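Local coordinates for protein D-alanine--D-alanine ligase (PDB 3TQT) that catalyses the ATP-driven joining of two D-alanine molecules into D-alanyl-D-alanine, a building block of the bacterial peptidoglycan wall, at residues Lys186-Gly191 against Arg214-Leu219; Pro154-His159 against Val221-Arg226; Asn124-Gly129 against Asp353-Gln358. One frame throughout, in Å; residues are numbered along the deposited sequence.

Contact 1: Lys186-Gly191 against Arg214-Leu219; sequences KAVSLG and RYDDRL
One carboxylate oxygen, OD2 of D216, is gripped twice by S189: the hydroxyl OG lies 2.7 Å from it and the backbone N 2.9 Å. The two donors arrive differently. The N-H comes in nearly along the C-O bond, while the hydroxyl approaches on the syn side, 29° out of the carboxylate plane. Standing CG of D216 anti to its own N (chi1 -156°) swings the carboxylate across to the turn that follows strand 183-187. Its second oxygen, OD1, takes a weak bond from the N of D217, next in the chain.

Next to this carboxylate, V188 faces R218. Its N donates a nearly straight bond to the R218 O at 3.2 Å, and both its methyls lie on one side of that oxygen, CG2 3.3 Å from R218 O. CG2 also lies over one face of the R218 guanidinium, toward the rim; the charge itself is met by salt bridges to D142 and E140. On the other side of D216, L190 CD1 packs 3.6 Å from Y215 CB, the two side chains crossing at about a right angle.

A187 and L219 form an antiparallel non-hydrogen-bonded pair whose side chains diverge. Everything here falls in the region predicted to bind ATP, and the V188-G191 turn leads into what is probably the loop that covers the phosphates in ATP-grasp relatives. K186 points its NZ away, to E222. Strand 183-187 and the start of strand 219-223 run side by side in the four-stranded sheet, helix 202-212 lies against A187 and L219 through V212, and L190 packs on Y365 of the second subunit.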
ATOM      1  N   LYS A 186      21.431  -4.124  -1.275  1.00 23.72           N
ATOM      2  CA  LYS A 186      20.563  -2.949  -1.253  1.00 26.99           C
ATOM      3  C   LYS A 186      19.396  -3.145  -0.286  1.00 24.93           C
ATOM      4  O   LYS A 186      18.775  -4.200  -0.282  1.00 21.45           O
ATOM      5  CB  LYS A 186      19.903  -2.769  -2.628  1.00 26.37           C
ATOM      6  CG  LYS A 186      20.758  -2.247  -3.759  1.00 44.79           C
ATOM      7  CD  LYS A 186      19.846  -2.011  -4.974  1.00 41.06           C
ATOM      8  CE  LYS A 186      20.513  -1.196  -6.071  1.00 46.39           C
ATOM      9  NZ  LYS A 186      21.693  -1.893  -6.666  1.00 57.15           N
ATOM     10  N   ALA A 187      19.057  -2.120   0.490  1.00 21.38           N
ATOM     11  CA  ALA A 187      17.772  -2.146   1.181  1.00 20.26           C
ATOM     12  C   ALA A 187      16.670  -2.233   0.123  1.00 21.03           C
ATOM     13  O   ALA A 187      16.769  -1.606  -0.942  1.00 22.51           O
ATOM     14  CB  ALA A 187      17.599  -0.891   2.024  1.00 20.16           C
ATOM     15  N   VAL A 188      15.627  -3.001   0.390  1.00 18.46           N
ATOM     16  CA  VAL A 188      14.522  -3.083  -0.577  1.00 22.26           C
ATOM     17  C   VAL A 188      13.776  -1.760  -0.712  1.00 24.52           C
ATOM     18  O   VAL A 188      13.270  -1.429  -1.781  1.00 26.95           O
ATOM     19  CB  VAL A 188      13.493  -4.193  -0.237  1.00 19.03           C
ATOM     20  CG1 VAL A 188      14.132  -5.576  -0.316  1.00 21.41           C
ATOM     21  CG2 VAL A 188      12.861  -3.932   1.127  1.00 24.77           C
ATOM     22  N   SER A 189      13.721  -0.985   0.361  1.00 19.83           N
ATOM     23  CA  SER A 189      12.807   0.147   0.367  1.00 28.03           C
ATOM     24  C   SER A 189      13.455   1.462   0.765  1.00 32.28           C
ATOM     25  O   SER A 189      12.759   2.413   1.099  1.00 33.97           O
ATOM     26  CB  SER A 189      11.637  -0.141   1.312  1.00 32.45           C
ATOM     27  OG  SER A 189      12.083  -0.130   2.658  1.00 29.40           O
ATOM     28  N   LEU A 190      14.782   1.521   0.738  1.00 29.14           N
ATOM     29  CA  LEU A 190      15.480   2.757   1.087  1.00 33.89           C
ATOM     30  C   LEU A 190      16.390   3.192  -0.055  1.00 45.91           C
ATOM     31  O   LEU A 190      17.112   2.371  -0.628  1.00 50.67           O
ATOM     32  CB  LEU A 190      16.301   2.577   2.364  1.00 32.48           C
ATOM     33  CG  LEU A 190      15.532   2.058   3.577  1.00 33.45           C
ATOM     34  CD1 LEU A 190      16.488   1.831   4.749  1.00 35.76           C
ATOM     35  CD2 LEU A 190      14.417   3.029   3.949  1.00 36.91           C
ATOM     36  N   GLY A 191      16.365   4.485  -0.370  1.00 49.70           N
ATOM     37  CA  GLY A 191      17.092   5.010  -1.518  1.00 55.56           C
ATOM     38  C   GLY A 191      18.487   5.547  -1.236  1.00 57.64           C
ATOM     39  O   GLY A 191      19.382   5.427  -2.076  1.00 52.55           O
ATOM     40  N   ARG A 214      20.608  -3.331   9.364  1.00 20.52           N
ATOM     41  CA  ARG A 214      20.473  -2.315  10.398  1.00 25.76           C
ATOM     42  C   ARG A 214      19.506  -1.208   9.960  1.00 24.40           C
ATOM     43  O   ARG A 214      19.042  -0.427  10.782  1.00 25.03           O
ATOM     44  CB  ARG A 214      21.829  -1.700  10.753  1.00 29.83           C
ATOM     45  CG  ARG A 214      22.822  -2.683  11.376  1.00 30.98           C
ATOM     46  CD  ARG A 214      24.224  -2.067  11.488  1.00 39.64           C
ATOM     47  NE  ARG A 214      24.241  -0.812  12.241  1.00 54.16           N
ATOM     48  CZ  ARG A 214      24.366  -0.731  13.566  1.00 72.70           C
ATOM     49  NH1 ARG A 214      24.479  -1.836  14.294  1.00 81.93           N
ATOM     50  NH2 ARG A 214      24.377   0.453  14.170  1.00 71.68           N
ATOM     51  N   TYR A 215      19.204  -1.150   8.665  1.00 24.77           N
ATOM     52  CA  TYR A 215      18.396  -0.060   8.107  1.00 25.31           C
ATOM     53  C   TYR A 215      17.013  -0.489   7.623  1.00 24.94           C
ATOM     54  O   TYR A 215      16.063   0.287   7.671  1.00 25.22           O
ATOM     55  CB  TYR A 215      19.119   0.555   6.918  1.00 24.77           C
ATOM     56  CG  TYR A 215      20.536   0.935   7.220  1.00 27.93           C
ATOM     57  CD1 TYR A 215      20.891   1.394   8.477  1.00 34.14           C
ATOM     58  CD2 TYR A 215      21.522   0.838   6.249  1.00 27.75           C
ATOM     59  CE1 TYR A 215      22.189   1.743   8.766  1.00 36.64           C
ATOM     60  CE2 TYR A 215      22.828   1.182   6.531  1.00 27.97           C
ATOM     61  CZ  TYR A 215      23.153   1.637   7.788  1.00 36.32           C
ATOM     62  OH  TYR A 215      24.447   1.989   8.077  1.00 38.01           O
ATOM     63  N   ASP A 216      16.920  -1.706   7.114  1.00 24.55           N
ATOM     64  CA  ASP A 216      15.686  -2.172   6.485  1.00 25.73           C
ATOM     65  C   ASP A 216      15.479  -3.618   6.912  1.00 23.99           C
ATOM     66  O   ASP A 216      16.434  -4.319   7.248  1.00 27.42           O
ATOM     67  CB  ASP A 216      15.801  -2.061   4.958  1.00 23.16           C
ATOM     68  CG  ASP A 216      14.451  -1.957   4.266  1.00 26.82           C
ATOM     69  OD1 ASP A 216      13.448  -2.380   4.868  1.00 25.65           O
ATOM     70  OD2 ASP A 216      14.399  -1.448   3.120  1.00 23.38           O
ATOM     71  N   ASP A 217      14.242  -4.088   6.905  1.00 18.74           N
ATOM     72  CA  ASP A 217      14.011  -5.447   7.379  1.00 23.52           C
ATOM     73  C   ASP A 217      14.015  -6.446   6.235  1.00 20.46           C
ATOM     74  O   ASP A 217      13.723  -7.624   6.412  1.00 20.52           O
ATOM     75  CB  ASP A 217      12.714  -5.547   8.194  1.00 31.74           C
ATOM     76  CG  ASP A 217      11.485  -5.136   7.406  1.00 38.66           C
ATOM     77  OD1 ASP A 217      11.595  -4.858   6.194  1.00 38.12           O
ATOM     78  OD2 ASP A 217      10.389  -5.108   8.003  1.00 59.61           O
ATOM     79  N   ARG A 218      14.367  -5.980   5.052  1.00 21.52           N
ATOM     80  CA  ARG A 218      14.514  -6.894   3.940  1.00 19.25           C
ATOM     81  C   ARG A 218      15.477  -6.268   2.962  1.00 18.21           C
ATOM     82  O   ARG A 218      15.520  -5.052   2.810  1.00 21.95           O
ATOM     83  CB  ARG A 218      13.165  -7.146   3.271  1.00 21.13           C
ATOM     84  CG  ARG A 218      13.102  -8.416   2.442  1.00 22.54           C
ATOM     85  CD  ARG A 218      11.641  -8.726   2.025  1.00 20.26           C
ATOM     86  NE  ARG A 218      11.169  -7.820   0.982  1.00 20.22           N
ATOM     87  CZ  ARG A 218      10.225  -6.900   1.149  1.00 26.02           C
ATOM     88  NH1 ARG A 218       9.620  -6.753   2.331  1.00 23.41           N
ATOM     89  NH2 ARG A 218       9.874  -6.132   0.126  1.00 24.37           N
ATOM     90  N   LEU A 219      16.286  -7.089   2.323  1.00 21.70           N
ATOM     91  CA  LEU A 219      17.218  -6.535   1.368  1.00 22.89           C
ATOM     92  C   LEU A 219      17.164  -7.337   0.091  1.00 22.71           C
ATOM     93  O   LEU A 219      16.553  -8.405   0.027  1.00 21.18           O
ATOM     94  CB  LEU A 219      18.638  -6.510   1.941  1.00 22.84           C
ATOM     95  CG  LEU A 219      19.344  -7.821   2.265  1.00 24.31           C
ATOM     96  CD1 LEU A 219      19.845  -8.514   0.994  1.00 23.41           C
ATOM     97  CD2 LEU A 219      20.518  -7.529   3.203  1.00 24.38           C
TER

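Contact 2: Pro154-His159 against Val221-Arg226; sequences PVVDWH and VEPRIR
H159 and V221 hold each other by a pair of backbone bonds, H159 N to V221 O at 2.8 Å and V221 N to H159 O at 2.7 Å, which makes them an antiparallel hydrogen-bonded pair. This is the tight end. V221 O also receives a CA-H contact from W158, its CA 3.2 Å away, and the D157 O is pressed against P223 CD at 3.3 Å and E222 CG at 3.5 Å. That carbonyl oxygen is buried here without a polar partner in the model.

Toward I225, beyond the end of strand 219-223, the two segments part and the packing slackens. V156 CG1, anti to its backbone N (chi1 176°), slides past I225 CG1 at 4.0 Å and reaches P223 CG only at 4.3 Å, while R224 turns its side chain away to a salt bridge with E182. The acidic ends are held from outside: E222 by K145 and K186, D157 by W178 and R149.

The pairing makes 159-161 the edge strand beside 219-223 in the four-stranded antiparallel sheet, an arrangement characteristic of the ATP-grasp fold, whose nucleotide site is predicted to include V221-R226.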
ATOM      1  N   PRO A 154      11.108  -7.292 -18.647  1.00 27.35           N
ATOM      2  CA  PRO A 154      12.525  -7.591 -18.402  1.00 30.54           C
ATOM      3  C   PRO A 154      13.021  -6.748 -17.240  1.00 25.26           C
ATOM      4  O   PRO A 154      12.865  -5.529 -17.298  1.00 23.10           O
ATOM      5  CB  PRO A 154      13.216  -7.134 -19.690  1.00 36.36           C
ATOM      6  CG  PRO A 154      12.107  -6.943 -20.694  1.00 39.59           C
ATOM      7  CD  PRO A 154      10.895  -6.567 -19.909  1.00 29.56           C
ATOM      8  N   VAL A 155      13.574  -7.370 -16.199  1.00 20.12           N
ATOM      9  CA  VAL A 155      14.145  -6.598 -15.094  1.00 19.56           C
ATOM     10  C   VAL A 155      15.556  -7.073 -14.758  1.00 22.80           C
ATOM     11  O   VAL A 155      15.942  -8.199 -15.073  1.00 19.56           O
ATOM     12  CB  VAL A 155      13.274  -6.681 -13.811  1.00 19.70           C
ATOM     13  CG1 VAL A 155      11.852  -6.248 -14.116  1.00 19.35           C
ATOM     14  CG2 VAL A 155      13.287  -8.095 -13.271  1.00 24.01           C
ATOM     15  N   VAL A 156      16.327  -6.195 -14.135  1.00 23.36           N
ATOM     16  CA  VAL A 156      17.604  -6.583 -13.559  1.00 24.59           C
ATOM     17  C   VAL A 156      17.317  -7.635 -12.497  1.00 23.88           C
ATOM     18  O   VAL A 156      16.449  -7.441 -11.647  1.00 21.39           O
ATOM     19  CB  VAL A 156      18.307  -5.378 -12.920  1.00 21.74           C
ATOM     20  CG1 VAL A 156      19.601  -5.819 -12.228  1.00 24.98           C
ATOM     21  CG2 VAL A 156      18.593  -4.311 -13.983  1.00 28.42           C
ATOM     22  N   ASP A 157      18.028  -8.756 -12.553  1.00 22.50           N
ATOM     23  CA  ASP A 157      17.735  -9.847 -11.639  1.00 28.77           C
ATOM     24  C   ASP A 157      18.054  -9.433 -10.214  1.00 23.27           C
ATOM     25  O   ASP A 157      18.791  -8.473  -9.986  1.00 21.74           O
ATOM     26  CB  ASP A 157      18.483 -11.130 -12.016  1.00 29.57           C
ATOM     27  CG  ASP A 157      17.884 -12.372 -11.344  1.00 38.59           C
ATOM     28  OD1 ASP A 157      16.690 -12.331 -10.945  1.00 31.69           O
ATOM     29  OD2 ASP A 157      18.597 -13.391 -11.205  1.00 36.51           O
ATOM     30  N   TRP A 158      17.477 -10.149  -9.258  1.00 22.00           N
ATOM     31  CA  TRP A 158      17.666  -9.803  -7.857  1.00 22.44           C
ATOM     32  C   TRP A 158      17.491 -11.034  -7.003  1.00 20.43           C
ATOM     33  O   TRP A 158      16.948 -12.044  -7.449  1.00 21.81           O
ATOM     34  CB  TRP A 158      16.658  -8.738  -7.421  1.00 16.03           C
ATOM     35  CG  TRP A 158      15.280  -9.294  -7.179  1.00 22.98           C
ATOM     36  CD1 TRP A 158      14.685  -9.522  -5.967  1.00 18.86           C
ATOM     37  CD2 TRP A 158      14.333  -9.706  -8.173  1.00 22.17           C
ATOM     38  NE1 TRP A 158      13.422 -10.032  -6.149  1.00 24.13           N
ATOM     39  CE2 TRP A 158      13.184 -10.161  -7.494  1.00 26.26           C
ATOM     40  CE3 TRP A 158      14.349  -9.733  -9.575  1.00 20.83           C
ATOM     41  CZ2 TRP A 158      12.057 -10.643  -8.168  1.00 23.98           C
ATOM     42  CZ3 TRP A 158      13.234 -10.206 -10.242  1.00 23.53           C
ATOM     43  CH2 TRP A 158      12.095 -10.645  -9.537  1.00 26.23           C
ATOM     44  N   HIS A 159      17.950 -10.944  -5.766  1.00 19.42           N
ATOM     45  CA  HIS A 159      17.686 -11.989  -4.796  1.00 18.22           C
ATOM     46  C   HIS A 159      17.386 -11.361  -3.459  1.00 20.15           C
ATOM     47  O   HIS A 159      18.217 -10.663  -2.899  1.00 25.78           O
ATOM     48  CB  HIS A 159      18.881 -12.935  -4.660  1.00 21.46           C
ATOM     49  CG  HIS A 159      18.610 -14.079  -3.739  1.00 26.90           C
ATOM     50  ND1 HIS A 159      17.816 -15.146  -4.098  1.00 29.66           N
ATOM     51  CD2 HIS A 159      18.980 -14.300  -2.455  1.00 29.70           C
ATOM     52  CE1 HIS A 159      17.733 -15.990  -3.086  1.00 35.92           C
ATOM     53  NE2 HIS A 159      18.429 -15.502  -2.076  1.00 24.91           N
ATOM     54  N   VAL A 221      19.840  -8.488  -3.214  1.00 20.25           N
ATOM     55  CA  VAL A 221      21.155  -8.523  -3.809  1.00 25.37           C
ATOM     56  C   VAL A 221      20.941  -8.470  -5.308  1.00 26.07           C
ATOM     57  O   VAL A 221      20.019  -9.111  -5.835  1.00 22.76           O
ATOM     58  CB  VAL A 221      21.894  -9.810  -3.412  1.00 24.34           C
ATOM     59  CG1 VAL A 221      23.340  -9.793  -3.926  1.00 20.00           C
ATOM     60  CG2 VAL A 221      21.861  -9.992  -1.889  1.00 24.41           C
ATOM     61  N   GLU A 222      21.777  -7.692  -5.985  1.00 21.62           N
ATOM     62  CA  GLU A 222      21.689  -7.550  -7.432  1.00 27.01           C
ATOM     63  C   GLU A 222      23.060  -7.662  -8.056  1.00 23.87           C
ATOM     64  O   GLU A 222      24.060  -7.279  -7.451  1.00 27.01           O
ATOM     65  CB  GLU A 222      21.067  -6.197  -7.808  1.00 25.82           C
ATOM     66  CG  GLU A 222      19.573  -6.108  -7.505  1.00 24.89           C
ATOM     67  CD  GLU A 222      18.996  -4.715  -7.761  1.00 30.21           C
ATOM     68  OE1 GLU A 222      19.779  -3.778  -7.997  1.00 27.17           O
ATOM     69  OE2 GLU A 222      17.757  -4.562  -7.720  1.00 31.58           O
ATOM     70  N   PRO A 223      23.121  -8.191  -9.276  1.00 24.25           N
ATOM     71  CA  PRO A 223      24.413  -8.198  -9.960  1.00 25.04           C
ATOM     72  C   PRO A 223      24.750  -6.787 -10.396  1.00 26.84           C
ATOM     73  O   PRO A 223      23.847  -6.049 -10.777  1.00 32.17           O
ATOM     74  CB  PRO A 223      24.118  -9.030 -11.200  1.00 31.73           C
ATOM     75  CG  PRO A 223      22.671  -8.707 -11.482  1.00 27.57           C
ATOM     76  CD  PRO A 223      22.043  -8.709 -10.131  1.00 21.83           C
ATOM     77  N   ARG A 224      26.021  -6.404 -10.346  1.00 26.13           N
ATOM     78  CA  ARG A 224      26.417  -5.149 -10.973  1.00 31.44           C
ATOM     79  C   ARG A 224      26.414  -5.325 -12.488  1.00 33.78           C
ATOM     80  O   ARG A 224      27.181  -6.107 -13.041  1.00 44.44           O
ATOM     81  CB  ARG A 224      27.782  -4.663 -10.486  1.00 38.26           C
ATOM     82  CG  ARG A 224      28.099  -3.244 -10.951  1.00 48.32           C
ATOM     83  CD  ARG A 224      29.449  -2.760 -10.453  1.00 64.29           C
ATOM     84  NE  ARG A 224      30.535  -3.656 -10.851  1.00 75.75           N
ATOM     85  CZ  ARG A 224      31.211  -3.566 -11.994  1.00 75.20           C
ATOM     86  NH1 ARG A 224      30.918  -2.614 -12.872  1.00 74.70           N
ATOM     87  NH2 ARG A 224      32.182  -4.432 -12.256  1.00 72.77           N
ATOM     88  N   ILE A 225      25.528  -4.586 -13.139  1.00 36.82           N
ATOM     89  CA  ILE A 225      25.260  -4.708 -14.562  1.00 38.56           C
ATOM     90  C   ILE A 225      26.036  -3.637 -15.324  1.00 25.69           C
ATOM     91  O   ILE A 225      25.991  -2.463 -14.952  1.00 28.81           O
ATOM     92  CB  ILE A 225      23.740  -4.482 -14.819  1.00 39.92           C
ATOM     93  CG1 ILE A 225      22.928  -5.705 -14.381  1.00 49.60           C
ATOM     94  CG2 ILE A 225      23.466  -4.146 -16.274  1.00 49.20           C
ATOM     95  CD1 ILE A 225      23.431  -7.013 -14.961  1.00 43.48           C
ATOM     96  N   ARG A 226      26.740  -4.022 -16.376  1.00 29.93           N
ATOM     97  CA  ARG A 226      27.373  -3.020 -17.222  1.00 39.59           C
ATOM     98  C   ARG A 226      26.301  -2.412 -18.119  1.00 45.64           C
ATOM     99  O   ARG A 226      25.463  -3.122 -18.685  1.00 44.83           O
ATOM    100  CB  ARG A 226      28.509  -3.614 -18.062  1.00 50.92           C
ATOM    101  CG  ARG A 226      29.329  -2.553 -18.806  1.00 63.26           C
ATOM    102  CD  ARG A 226      30.393  -3.162 -19.719  1.00 62.63           C
ATOM    103  NE  ARG A 226      31.174  -4.184 -19.028  1.00 60.74           N
ATOM    104  CZ  ARG A 226      31.707  -5.243 -19.629  1.00 53.57           C
ATOM    105  NH1 ARG A 226      31.543  -5.414 -20.934  1.00 48.74           N
ATOM    106  NH2 ARG A 226      32.394  -6.133 -18.921  1.00 39.99           N
TER

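Contact 3: Asn124-Gly129 against Asp353-Gln358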
ATOM      1  N   ASN A 124     -10.599  11.081   1.822  1.00 22.54           N
ATOM      2  CA  ASN A 124     -11.329  11.128   0.560  1.00 18.77           C
ATOM      3  C   ASN A 124     -10.890  12.322  -0.264  1.00 25.47           C
ATOM      4  O   ASN A 124     -11.721  12.979  -0.877  1.00 25.57           O
ATOM      5  CB  ASN A 124     -12.855  11.207   0.787  1.00 24.91           C
ATOM      6  CG  ASN A 124     -13.403  10.007   1.539  1.00 46.90           C
ATOM      7  OD1 ASN A 124     -14.193  10.150   2.482  1.00 58.96           O
ATOM      8  ND2 ASN A 124     -12.981   8.816   1.132  1.00 40.82           N
ATOM      9  N   LEU A 125      -9.592  12.620  -0.263  1.00 22.36           N
ATOM     10  CA  LEU A 125      -9.085  13.737  -1.048  1.00 22.96           C
ATOM     11  C   LEU A 125      -8.479  13.266  -2.355  1.00 22.48           C
ATOM     12  O   LEU A 125      -7.787  12.254  -2.383  1.00 21.05           O
ATOM     13  CB  LEU A 125      -8.018  14.492  -0.277  1.00 22.09           C
ATOM     14  CG  LEU A 125      -8.474  15.226   0.976  1.00 28.89           C
ATOM     15  CD1 LEU A 125      -7.260  15.720   1.739  1.00 25.08           C
ATOM     16  CD2 LEU A 125      -9.405  16.383   0.606  1.00 27.54           C
ATOM     17  N   PRO A 126      -8.726  14.002  -3.444  1.00 19.38           N
ATOM     18  CA  PRO A 126      -7.971  13.677  -4.660  1.00 19.01           C
ATOM     19  C   PRO A 126      -6.495  13.947  -4.400  1.00 22.03           C
ATOM     20  O   PRO A 126      -6.160  14.905  -3.702  1.00 23.16           O
ATOM     21  CB  PRO A 126      -8.521  14.664  -5.703  1.00 15.18           C
ATOM     22  CG  PRO A 126      -9.840  15.145  -5.133  1.00 18.76           C
ATOM     23  CD  PRO A 126      -9.660  15.123  -3.644  1.00 20.48           C
ATOM     24  N   TYR A 127      -5.613  13.109  -4.935  1.00 22.03           N
ATOM     25  CA  TYR A 127      -4.191  13.373  -4.795  1.00 20.99           C
ATOM     26  C   TYR A 127      -3.401  12.889  -6.001  1.00 17.00           C
ATOM     27  O   TYR A 127      -3.781  11.920  -6.683  1.00 18.61           O
ATOM     28  CB  TYR A 127      -3.640  12.777  -3.498  1.00 18.12           C
ATOM     29  CG  TYR A 127      -3.755  11.282  -3.401  1.00 19.74           C
ATOM     30  CD1 TYR A 127      -2.711  10.455  -3.821  1.00 18.35           C
ATOM     31  CD2 TYR A 127      -4.893  10.693  -2.870  1.00 21.37           C
ATOM     32  CE1 TYR A 127      -2.806   9.095  -3.726  1.00 20.21           C
ATOM     33  CE2 TYR A 127      -5.002   9.317  -2.774  1.00 20.28           C
ATOM     34  CZ  TYR A 127      -3.956   8.527  -3.194  1.00 18.53           C
ATOM     35  OH  TYR A 127      -4.076   7.169  -3.097  1.00 18.33           O
ATOM     36  N   VAL A 128      -2.291  13.562  -6.248  1.00 18.62           N
ATOM     37  CA  VAL A 128      -1.465  13.264  -7.402  1.00 16.34           C
ATOM     38  C   VAL A 128      -0.668  11.974  -7.231  1.00 22.61           C
ATOM     39  O   VAL A 128      -0.161  11.671  -6.142  1.00 21.39           O
ATOM     40  CB  VAL A 128      -0.519  14.419  -7.690  1.00 16.05           C
ATOM     41  CG1 VAL A 128       0.551  14.006  -8.721  1.00 19.94           C
ATOM     42  CG2 VAL A 128      -1.326  15.629  -8.152  1.00 14.34           C
ATOM     43  N   GLY A 129      -0.577  11.209  -8.311  1.00 21.19           N
ATOM     44  CA  GLY A 129       0.359  10.095  -8.361  1.00 19.02           C
ATOM     45  C   GLY A 129      -0.187   8.756  -7.907  1.00 16.13           C
ATOM     46  O   GLY A 129      -1.394   8.544  -7.839  1.00 18.18           O
ATOM     47  N   ASP A 353      -9.591  13.283 -11.769  1.00 17.37           N
ATOM     48  CA  ASP A 353     -10.340  12.301 -12.557  1.00 20.95           C
ATOM     49  C   ASP A 353     -10.336  10.931 -11.892  1.00 21.63           C
ATOM     50  O   ASP A 353     -11.366  10.254 -11.847  1.00 21.62           O
ATOM     51  CB  ASP A 353      -9.746  12.160 -13.949  1.00 21.78           C
ATOM     52  CG  ASP A 353     -10.052  13.345 -14.839  1.00 35.11           C
ATOM     53  OD1 ASP A 353     -11.023  14.073 -14.548  1.00 36.66           O
ATOM     54  OD2 ASP A 353      -9.330  13.533 -15.839  1.00 43.76           O
ATOM     55  N   ARG A 354      -9.175  10.515 -11.390  1.00 19.07           N
ATOM     56  CA  ARG A 354      -9.091   9.228 -10.701  1.00 22.50           C
ATOM     57  C   ARG A 354     -10.010   9.222  -9.496  1.00 20.27           C
ATOM     58  O   ARG A 354     -10.762   8.277  -9.280  1.00 19.68           O
ATOM     59  CB  ARG A 354      -7.668   8.911 -10.246  1.00 23.40           C
ATOM     60  CG  ARG A 354      -7.573   7.543  -9.550  1.00 28.05           C
ATOM     61  CD  ARG A 354      -6.134   7.151  -9.251  1.00 32.84           C
ATOM     62  NE  ARG A 354      -5.508   8.129  -8.366  1.00 53.63           N
ATOM     63  CZ  ARG A 354      -5.389   7.974  -7.052  1.00 56.86           C
ATOM     64  NH1 ARG A 354      -5.838   6.866  -6.476  1.00 65.80           N
ATOM     65  NH2 ARG A 354      -4.815   8.916  -6.316  1.00 43.92           N
ATOM     66  N   HIS A 355      -9.950  10.297  -8.717  1.00 15.74           N
ATOM     67  CA  HIS A 355     -10.793  10.418  -7.535  1.00 19.46           C
ATOM     68  C   HIS A 355     -12.277  10.311  -7.887  1.00 21.63           C
ATOM     69  O   HIS A 355     -13.063   9.648  -7.179  1.00 19.92           O
ATOM     70  CB  HIS A 355     -10.498  11.746  -6.834  1.00 16.66           C
ATOM     71  CG  HIS A 355     -11.446  12.051  -5.722  1.00 26.21           C
ATOM     72  ND1 HIS A 355     -11.239  11.623  -4.431  1.00 32.14           N
ATOM     73  CD2 HIS A 355     -12.613  12.731  -5.712  1.00 24.25           C
ATOM     74  CE1 HIS A 355     -12.238  12.031  -3.669  1.00 30.06           C
ATOM     75  NE2 HIS A 355     -13.084  12.709  -4.423  1.00 39.11           N
ATOM     76  N   GLN A 356     -12.668  10.969  -8.977  1.00 20.52           N
ATOM     77  CA  GLN A 356     -14.077  10.994  -9.371  1.00 25.10           C
ATOM     78  C   GLN A 356     -14.528   9.600  -9.777  1.00 23.64           C
ATOM     79  O   GLN A 356     -15.598   9.143  -9.379  1.00 21.60           O
ATOM     80  CB  GLN A 356     -14.323  12.008 -10.497  1.00 25.24           C
ATOM     81  CG  GLN A 356     -14.279  13.450 -10.019  1.00 42.82           C
ATOM     82  CD  GLN A 356     -15.198  13.703  -8.830  1.00 56.49           C
ATOM     83  OE1 GLN A 356     -14.748  13.789  -7.679  1.00 48.22           O
ATOM     84  NE2 GLN A 356     -16.494  13.825  -9.103  1.00 68.47           N
ATOM     85  N   GLU A 357     -13.695   8.925 -10.556  1.00 23.10           N
ATOM     86  CA  GLU A 357     -13.979   7.561 -10.970  1.00 21.17           C
ATOM     87  C   GLU A 357     -14.037   6.634  -9.757  1.00 22.47           C
ATOM     88  O   GLU A 357     -14.966   5.852  -9.623  1.00 18.97           O
ATOM     89  CB  GLU A 357     -12.929   7.079 -11.965  1.00 28.96           C
ATOM     90  CG  GLU A 357     -13.084   5.621 -12.386  1.00 38.69           C
ATOM     91  CD  GLU A 357     -14.255   5.409 -13.338  1.00 49.12           C
ATOM     92  OE1 GLU A 357     -14.781   6.413 -13.864  1.00 54.07           O
ATOM     93  OE2 GLU A 357     -14.646   4.240 -13.560  1.00 47.23           O
ATOM     94  N   GLN A 358     -13.046   6.719  -8.869  1.00 18.37           N
ATOM     95  CA  GLN A 358     -13.040   5.862  -7.686  1.00 24.47           C
ATOM     96  C   GLN A 358     -14.270   6.114  -6.804  1.00 22.45           C
ATOM     97  O   GLN A 358     -14.838   5.176  -6.253  1.00 23.95           O
ATOM     98  CB  GLN A 358     -11.744   6.034  -6.876  1.00 25.37           C
ATOM     99  CG  GLN A 358     -10.483   5.597  -7.616  1.00 37.64           C
ATOM    100  CD  GLN A 358     -10.494   4.121  -7.993  1.00 46.76           C
ATOM    101  OE1 GLN A 358     -10.813   3.254  -7.173  1.00 41.80           O
ATOM    102  NE2 GLN A 358     -10.150   3.831  -9.246  1.00 47.21           N
TER
HETATM  103  O   HOH W   1      -3.548   9.916  -8.446  1.00 24.26           O
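P126 lays its ring over one face of H355, a CH-pi contact that ties the loop after helix 115-122 to the long C-terminal helix 340-370. The loop starts at N124, which ends helix 115-122 in a Schellman motif. Followed outward, the H355 side chain meets the loop at almost every atom. CB touches P126 CB at 3.7 Å. With CG anti to the backbone N (chi1 172°), the ring is carried forward over the proline, and H355 CG sits 3.5 Å from P126 CG, toward the rim of the ring. CD2 faces that same P126 CG, ND1 comes over the P126 N, and at the far end CE1 lies 3.0 Å from the N124 O, approached obliquely; NE2 faces N124 O and P126 CG at longer range. The N124 side chain itself bonds Q14 of the second subunit.

One residue back, R354 does the polar work. Its guanidinium stands over a face of the Y127 ring, a cation-pi contact with CZ 4.5 Å from the ring centroid. The two planes are steeply inclined, 77° apart, so NH2 dips toward the ring rather than the whole group lying flat on it. The same NH2 donates within the guanidinium plane to Y127 O at 3.2 Å, while the Y127 OH is held by E121. P126 and V128 make backbone hydrogen bonds to V102 of strand 101-104. A single water completes the junction: it donates to Y127 O at 2.7 Å and to G129 O at 2.6 Å, and accepts from R354 NE at 2.7 Å.

How the contacts relate
Along the chain the contacts are nested: contact 1 inside the loop closed by contact 2, and both inside that of contact 3. Contacts 1 and 2 have centres about 16 Å apart and share one sheet, strands 183-187 and 219-223 being neighbours; the K186-E222 salt bridge joins them, with each of these side chains about 7 Å from that of E316, a predicted magnesium ligand. Contact 3 lies across the chain's centre, about 30 Å from contact 1 and about 35 Å from contact 2, centre to centre, and fastens the N-terminal domain to helix 340-370. Across the dimer, however, D217 of contact 1 bonds Q358 of the second subunit, so each ATP-grasp part meets the other subunit's C-terminal helix.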